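Local coordinates for EvpC (Edwardsiella tarda, PDB 3EAA), which is a secreted Hcp-family protein of the type VI secretion system, probably assembling as a six-subunit ring like relatives that build the secretion tube, at residues T5-D10 with I126-K131; K23-L28 with W62-S67. One frame throughout, in Å; residues are numbered along the deposited sequence.

Interaction 1: T5-D10 with I126-K131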
loop_
_atom_site.group_PDB
_atom_site.type_symbol
_atom_site.label_atom_id
_atom_site.label_comp_id
_atom_site.label_asym_id
_atom_site.label_seq_id
_atom_site.Cartn_x
_atom_site.Cartn_y
_atom_site.Cartn_z
ATOM N N THR A 5 -4.461 3.114 -29.378
ATOM C CA THR A 5 -3.050 2.791 -29.573
ATOM C C THR A 5 -2.802 1.486 -30.349
ATOM O O THR A 5 -3.316 0.426 -29.988
ATOM C CB THR A 5 -2.347 2.683 -28.219
ATOM O OG1 THR A 5 -2.880 3.662 -27.334
ATOM C CG2 THR A 5 -0.847 2.892 -28.371
ATOM N N TYR A 6 -1.999 1.565 -31.404
ATOM C CA TYR A 6 -1.625 0.378 -32.164
ATOM C C TYR A 6 -0.119 0.207 -32.187
ATOM O O TYR A 6 0.621 1.170 -32.051
ATOM C CB TYR A 6 -2.134 0.449 -33.607
ATOM C CG TYR A 6 -3.578 0.879 -33.765
ATOM C CD1 TYR A 6 -3.913 2.220 -33.887
ATOM C CD2 TYR A 6 -4.604 -0.056 -33.818
ATOM C CE1 TYR A 6 -5.233 2.622 -34.043
ATOM C CE2 TYR A 6 -5.927 0.335 -33.972
ATOM C CZ TYR A 6 -6.231 1.676 -34.083
ATOM O OH TYR A 6 -7.536 2.087 -34.244
ATOM N N ILE A 7 0.334 -1.023 -32.391
ATOM C CA ILE A 7 1.766 -1.304 -32.399
ATOM C C ILE A 7 2.147 -2.387 -33.414
ATOM O O ILE A 7 1.486 -3.418 -33.510
ATOM C CB ILE A 7 2.262 -1.695 -30.995
ATOM C CG1 ILE A 7 3.759 -1.423 -30.863
ATOM C CG2 ILE A 7 1.931 -3.154 -30.677
ATOM C CD1 ILE A 7 4.304 -1.742 -29.501
ATOM N N LYS A 8 3.221 -2.143 -34.163
ATOM C CA LYS A 8 3.629 -3.032 -35.251
ATOM C C LYS A 8 4.993 -3.695 -35.064
ATOM O O LYS A 8 5.969 -3.049 -34.677
ATOM C CB LYS A 8 3.621 -2.292 -36.582
ATOM C CG LYS A 8 4.418 -2.995 -37.658
ATOM C CD LYS A 8 4.248 -2.304 -38.996
ATOM C CE LYS A 8 4.696 -3.203 -40.140
ATOM N NZ LYS A 8 4.076 -2.812 -41.446
ATOM N N LEU A 9 5.033 -4.995 -35.357
ATOM C CA LEU A 9 6.244 -5.808 -35.280
ATOM C C LEU A 9 6.485 -6.481 -36.614
ATOM O O LEU A 9 5.543 -6.905 -37.285
ATOM C CB LEU A 9 6.086 -6.904 -34.237
ATOM C CG LEU A 9 6.471 -6.668 -32.782
ATOM C CD1 LEU A 9 5.686 -7.633 -31.914
ATOM C CD2 LEU A 9 7.963 -6.855 -32.575
ATOM N N ASP A 10 7.755 -6.596 -36.984
ATOM C CA ASP A 10 8.134 -7.179 -38.264
ATOM C C ASP A 10 7.812 -8.662 -38.334
ATOM O O ASP A 10 8.349 -9.462 -37.569
ATOM C CB ASP A 10 9.615 -6.935 -38.533
ATOM C CG ASP A 10 9.924 -5.470 -38.720
ATOM O OD1 ASP A 10 9.147 -4.800 -39.439
ATOM O OD2 ASP A 10 10.928 -4.987 -38.150
ATOM N N ILE A 126 3.530 -6.797 -21.799
ATOM C CA ILE A 126 4.790 -7.067 -22.476
ATOM C C ILE A 126 5.827 -5.951 -22.338
ATOM O O ILE A 126 5.534 -4.767 -22.537
ATOM C CB ILE A 126 4.591 -7.333 -23.978
ATOM C CG1 ILE A 126 3.525 -8.394 -24.209
ATOM C CG2 ILE A 126 5.898 -7.764 -24.606
ATOM C CD1 ILE A 126 2.153 -7.830 -24.345
ATOM N N ASP A 127 7.054 -6.343 -22.017
ATOM C CA ASP A 127 8.150 -5.398 -21.939
ATOM C C ASP A 127 9.064 -5.543 -23.147
ATOM O O ASP A 127 9.595 -6.619 -23.424
ATOM C CB ASP A 127 8.923 -5.559 -20.628
ATOM C CG ASP A 127 8.203 -4.922 -19.444
ATOM O OD1 ASP A 127 7.011 -4.578 -19.586
ATOM O OD2 ASP A 127 8.830 -4.744 -18.375
ATOM N N PHE A 128 9.226 -4.439 -23.863
ATOM C CA PHE A 128 10.012 -4.398 -25.077
ATOM C C PHE A 128 11.326 -3.665 -24.863
ATOM O O PHE A 128 11.347 -2.443 -24.703
ATOM C CB PHE A 128 9.227 -3.693 -26.164
ATOM C CG PHE A 128 8.121 -4.513 -26.740
ATOM C CD1 PHE A 128 6.811 -4.214 -26.455
ATOM C CD2 PHE A 128 8.393 -5.568 -27.587
ATOM C CE1 PHE A 128 5.788 -4.957 -26.997
ATOM C CE2 PHE A 128 7.378 -6.308 -28.135
ATOM C CZ PHE A 128 6.070 -6.005 -27.840
ATOM N N ALA A 129 12.423 -4.418 -24.848
ATOM C CA ALA A 129 13.754 -3.818 -24.821
ATOM C C ALA A 129 14.193 -3.427 -26.240
ATOM O O ALA A 129 13.759 -4.039 -27.214
ATOM C CB ALA A 129 14.741 -4.768 -24.188
ATOM N N TYR A 130 15.042 -2.407 -26.354
ATOM C CA TYR A 130 15.410 -1.859 -27.664
ATOM C C TYR A 130 16.804 -1.221 -27.709
ATOM O O TYR A 130 17.541 -1.241 -26.727
ATOM C CB TYR A 130 14.347 -0.854 -28.145
ATOM C CG TYR A 130 14.003 0.245 -27.151
ATOM C CD1 TYR A 130 13.311 -0.034 -25.975
ATOM C CD2 TYR A 130 14.355 1.564 -27.403
ATOM C CE1 TYR A 130 12.998 0.967 -25.081
ATOM C CE2 TYR A 130 14.043 2.570 -26.513
ATOM C CZ TYR A 130 13.367 2.265 -25.357
ATOM O OH TYR A 130 13.062 3.277 -24.475
ATOM N N LYS A 131 17.167 -0.667 -28.862
ATOM C CA LYS A 131 18.453 0.009 -29.009
ATOM C C LYS A 131 18.270 1.478 -29.352
ATOM O O LYS A 131 19.011 2.330 -28.862
ATOM C CB LYS A 131 19.308 -0.661 -30.086
ATOM C CG LYS A 131 20.007 -1.931 -29.635
ATOM C CD LYS A 131 20.985 -1.659 -28.511
ATOM C CE LYS A 131 21.829 -2.888 -28.229
ATOM N NZ LYS A 131 22.709 -2.705 -27.049
#
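With chi1 at -156° and chi2 at 178°, the side chain of Ile-7 is extended and carries its CD1 to the ring of Phe-128. The latter's chi1 of -75° sets CG anti to its own carbonyl carbon and swings the ring toward strand 4-9. Ile-7 CD1 lies 4.3 Å from Phe-128 CE1, and Leu-9 CD1 reaches the other flank, 4.3 Å from Phe-128 CE2. Both methyls approach the ring obliquely, so its far end is received between two residues that project from the same side of one strand. One face of the ring is covered from within its own strand: Ile-126 CG2 sits 3.6 Å above the plane, offset toward the rim. The backbones stay well apart, for strand 4-9 belongs to the large sheet and strand 123-129 to the smaller one packed against it in the Hcp beta-barrel. A long aromatic side chain suits this gap, while branched aliphatics fit around it; Val-105 and Val-107 add to the Phe-128 surroundings, as Leu-83 and Val-59 do for Ile-7. No hydrogen bond joins the two segments, which implies cohesion by dispersion and water exclusion, with little directional demand.

Interaction 2: K23-L28 with W62-S67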
loop_
_atom_site.group_PDB
_atom_site.type_symbol
_atom_site.label_atom_id
_atom_site.label_comp_id
_atom_site.label_asym_id
_atom_site.label_seq_id
_atom_site.Cartn_x
_atom_site.Cartn_y
_atom_site.Cartn_z
ATOM N N LYS A 23 -4.235 -5.691 -39.309
ATOM C CA LYS A 23 -3.479 -6.779 -38.688
ATOM C C LYS A 23 -2.413 -6.306 -37.683
ATOM O O LYS A 23 -1.608 -7.101 -37.188
ATOM C CB LYS A 23 -2.870 -7.697 -39.757
ATOM C CG LYS A 23 -3.894 -8.592 -40.452
ATOM C CD LYS A 23 -3.381 -9.169 -41.776
ATOM C CE LYS A 23 -2.858 -10.598 -41.632
ATOM N NZ LYS A 23 -2.836 -11.326 -42.937
ATOM N N TRP A 24 -2.414 -5.012 -37.382
ATOM C CA TRP A 24 -1.584 -4.481 -36.313
ATOM C C TRP A 24 -2.051 -5.064 -34.998
ATOM O O TRP A 24 -3.126 -5.653 -34.931
ATOM C CB TRP A 24 -1.743 -2.972 -36.237
ATOM C CG TRP A 24 -0.923 -2.228 -37.207
ATOM C CD1 TRP A 24 -0.915 -2.383 -38.558
ATOM C CD2 TRP A 24 0.006 -1.182 -36.912
ATOM N NE1 TRP A 24 -0.029 -1.503 -39.124
ATOM C CE2 TRP A 24 0.548 -0.754 -38.136
ATOM C CE3 TRP A 24 0.435 -0.571 -35.726
ATOM C CZ2 TRP A 24 1.499 0.261 -38.214
ATOM C CZ3 TRP A 24 1.379 0.437 -35.807
ATOM C CH2 TRP A 24 1.899 0.842 -37.042
ATOM N N ILE A 25 -1.260 -4.875 -33.947
ATOM C CA ILE A 25 -1.662 -5.293 -32.610
ATOM C C ILE A 25 -2.335 -4.145 -31.868
ATOM O O ILE A 25 -1.730 -3.094 -31.666
ATOM C CB ILE A 25 -0.461 -5.759 -31.762
ATOM C CG1 ILE A 25 0.128 -7.067 -32.297
ATOM C CG2 ILE A 25 -0.867 -5.905 -30.300
ATOM C CD1 ILE A 25 1.138 -6.861 -33.423
ATOM N N GLU A 26 -3.582 -4.356 -31.457
ATOM C CA GLU A 26 -4.315 -3.372 -30.669
ATOM C C GLU A 26 -3.815 -3.340 -29.223
ATOM O O GLU A 26 -3.740 -4.373 -28.554
ATOM C CB GLU A 26 -5.826 -3.652 -30.715
ATOM C CG GLU A 26 -6.480 -3.371 -32.075
ATOM C CD GLU A 26 -7.997 -3.525 -32.053
ATOM O OE1 GLU A 26 -8.511 -4.163 -31.106
ATOM O OE2 GLU A 26 -8.673 -3.007 -32.980
ATOM N N VAL A 27 -3.464 -2.150 -28.741
ATOM C CA VAL A 27 -2.915 -2.024 -27.391
ATOM C C VAL A 27 -3.645 -0.978 -26.569
ATOM O O VAL A 27 -4.115 0.026 -27.099
ATOM C CB VAL A 27 -1.387 -1.735 -27.400
ATOM C CG1 VAL A 27 -1.016 -0.870 -28.581
ATOM C CG2 VAL A 27 -0.950 -1.089 -26.100
ATOM N N LEU A 28 -3.738 -1.235 -25.269
ATOM C CA LEU A 28 -4.370 -0.313 -24.332
ATOM C C LEU A 28 -3.411 0.763 -23.819
ATOM O O LEU A 28 -3.551 1.939 -24.155
ATOM C CB LEU A 28 -4.932 -1.100 -23.168
ATOM C CG LEU A 28 -5.630 -2.329 -23.732
ATOM C CD1 LEU A 28 -6.065 -3.278 -22.622
ATOM C CD2 LEU A 28 -6.809 -1.864 -24.575
ATOM N N TRP A 62 -4.878 -7.382 -24.849
ATOM C CA TRP A 62 -5.566 -8.648 -24.649
ATOM C C TRP A 62 -4.762 -9.735 -25.305
ATOM O O TRP A 62 -3.754 -9.470 -25.952
ATOM C CB TRP A 62 -6.958 -8.635 -25.281
ATOM C CG TRP A 62 -7.866 -7.577 -24.738
ATOM C CD1 TRP A 62 -8.569 -6.644 -25.455
ATOM C CD2 TRP A 62 -8.163 -7.332 -23.361
ATOM N NE1 TRP A 62 -9.287 -5.839 -24.605
ATOM C CE2 TRP A 62 -9.052 -6.236 -23.311
ATOM C CE3 TRP A 62 -7.762 -7.928 -22.161
ATOM C CZ2 TRP A 62 -9.547 -5.729 -22.113
ATOM C CZ3 TRP A 62 -8.253 -7.417 -20.969
ATOM C CH2 TRP A 62 -9.136 -6.332 -20.955
HETATM N N MSE A 63 -5.209 -10.968 -25.130
HETATM C CA MSE A 63 -4.685 -12.062 -25.921
HETATM C C MSE A 63 -5.174 -11.908 -27.335
HETATM O O MSE A 63 -6.343 -11.610 -27.584
HETATM C CB MSE A 63 -5.166 -13.404 -25.385
HETATM C CG MSE A 63 -4.174 -14.097 -24.476
HETATM SE SE MSE A 63 -4.467 -16.024 -24.412
HETATM C CE MSE A 63 -2.754 -16.533 -23.613
ATOM N N ASP A 64 -4.282 -12.127 -28.276
ATOM C CA ASP A 64 -4.706 -12.186 -29.652
ATOM C C ASP A 64 -3.887 -13.234 -30.378
ATOM O O ASP A 64 -3.440 -14.215 -29.789
ATOM C CB ASP A 64 -4.569 -10.817 -30.308
ATOM C CG ASP A 64 -3.361 -10.081 -29.829
ATOM O OD1 ASP A 64 -2.281 -10.701 -29.810
ATOM O OD2 ASP A 64 -3.489 -8.893 -29.472
ATOM N N CYS A 65 -3.704 -13.009 -31.665
ATOM C CA CYS A 65 -2.999 -13.937 -32.518
ATOM C C CYS A 65 -1.504 -13.719 -32.388
ATOM O O CYS A 65 -0.709 -14.491 -32.919
ATOM C CB CYS A 65 -3.411 -13.682 -33.959
ATOM S SG CYS A 65 -3.347 -11.940 -34.370
ATOM N N ALA A 66 -1.121 -12.650 -31.702
ATOM C CA ALA A 66 0.290 -12.329 -31.587
ATOM C C ALA A 66 0.859 -12.960 -30.336
ATOM O O ALA A 66 2.062 -13.194 -30.243
ATOM C CB ALA A 66 0.491 -10.841 -31.562
ATOM N N SER A 67 -0.027 -13.239 -29.385
ATOM C CA SER A 67 0.362 -13.833 -28.119
ATOM C C SER A 67 1.457 -14.868 -28.292
ATOM O O SER A 67 2.571 -14.686 -27.807
ATOM C CB SER A 67 -0.842 -14.482 -27.450
ATOM O OG SER A 67 -1.932 -13.586 -27.438
#
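Trp-62 offers one indole face to Leu-28: Leu-28 CD1 stands 4.2 Å above the ring plane, toward its rim, and is nearest to CE2 of Trp-62 at 4.3 Å. Beyond it the chain makes an Asx turn that caps helix 67-76, and this capping loop rests against strand 25-27, outermost of the large barrel sheet within this chain, next to which Leu-28 bonds through its backbone to Thr-60. Selenomethionine Met-63 turns elsewhere, packing on Cys-98 of a second subunit. Asp-64 organises the turn. Its chi1 of 37° places CG between the backbone N and the carbonyl carbon, and OD2 then passes 4.1 Å from Ile-25 CG2, the two side chains crossing at about a right angle. The carboxylate also forms a salt bridge with Lys-61, which would probably favour its charged form. A short acidic residue suits the cap because OD1 can reach the amides of the residues that follow. Ala-66, small enough to lie close, sets CB 3.9 Å from Ile-25 CG1, while its N donates to Asp-64 OD1 over 3.0 Å, arriving on the anti side, 28° out of the carboxylate plane. Ser-67 N adds a weak 3.4 Å capping bond to the same Asp-64 OD1.

Overall arrangement
Interaction 1 lies near the centre of the chain and is wholly apolar, bridging the two sheets of the barrel. Interaction 2 is farther out: a buried middle gives way to a more exposed leucine-tryptophan end, and a polar helix cap stands beside its aliphatic contacts. The two share the large sheet, since strands 4-9 and 25-27 are antiparallel neighbours joined by probable backbone hydrogen bonds, Ile-7 N to Ile-25 O at 3.0 Å and Thr-5 O to Val-27 N at 2.9 Å. Strands 52-62 and 123-129 are likewise neighbours in the smaller sheet, so interaction 1 spans the two sheets, while interaction 2 joins strand 25-27 to the loop that leaves strand 52-62. Each also has residues reaching a second subunit.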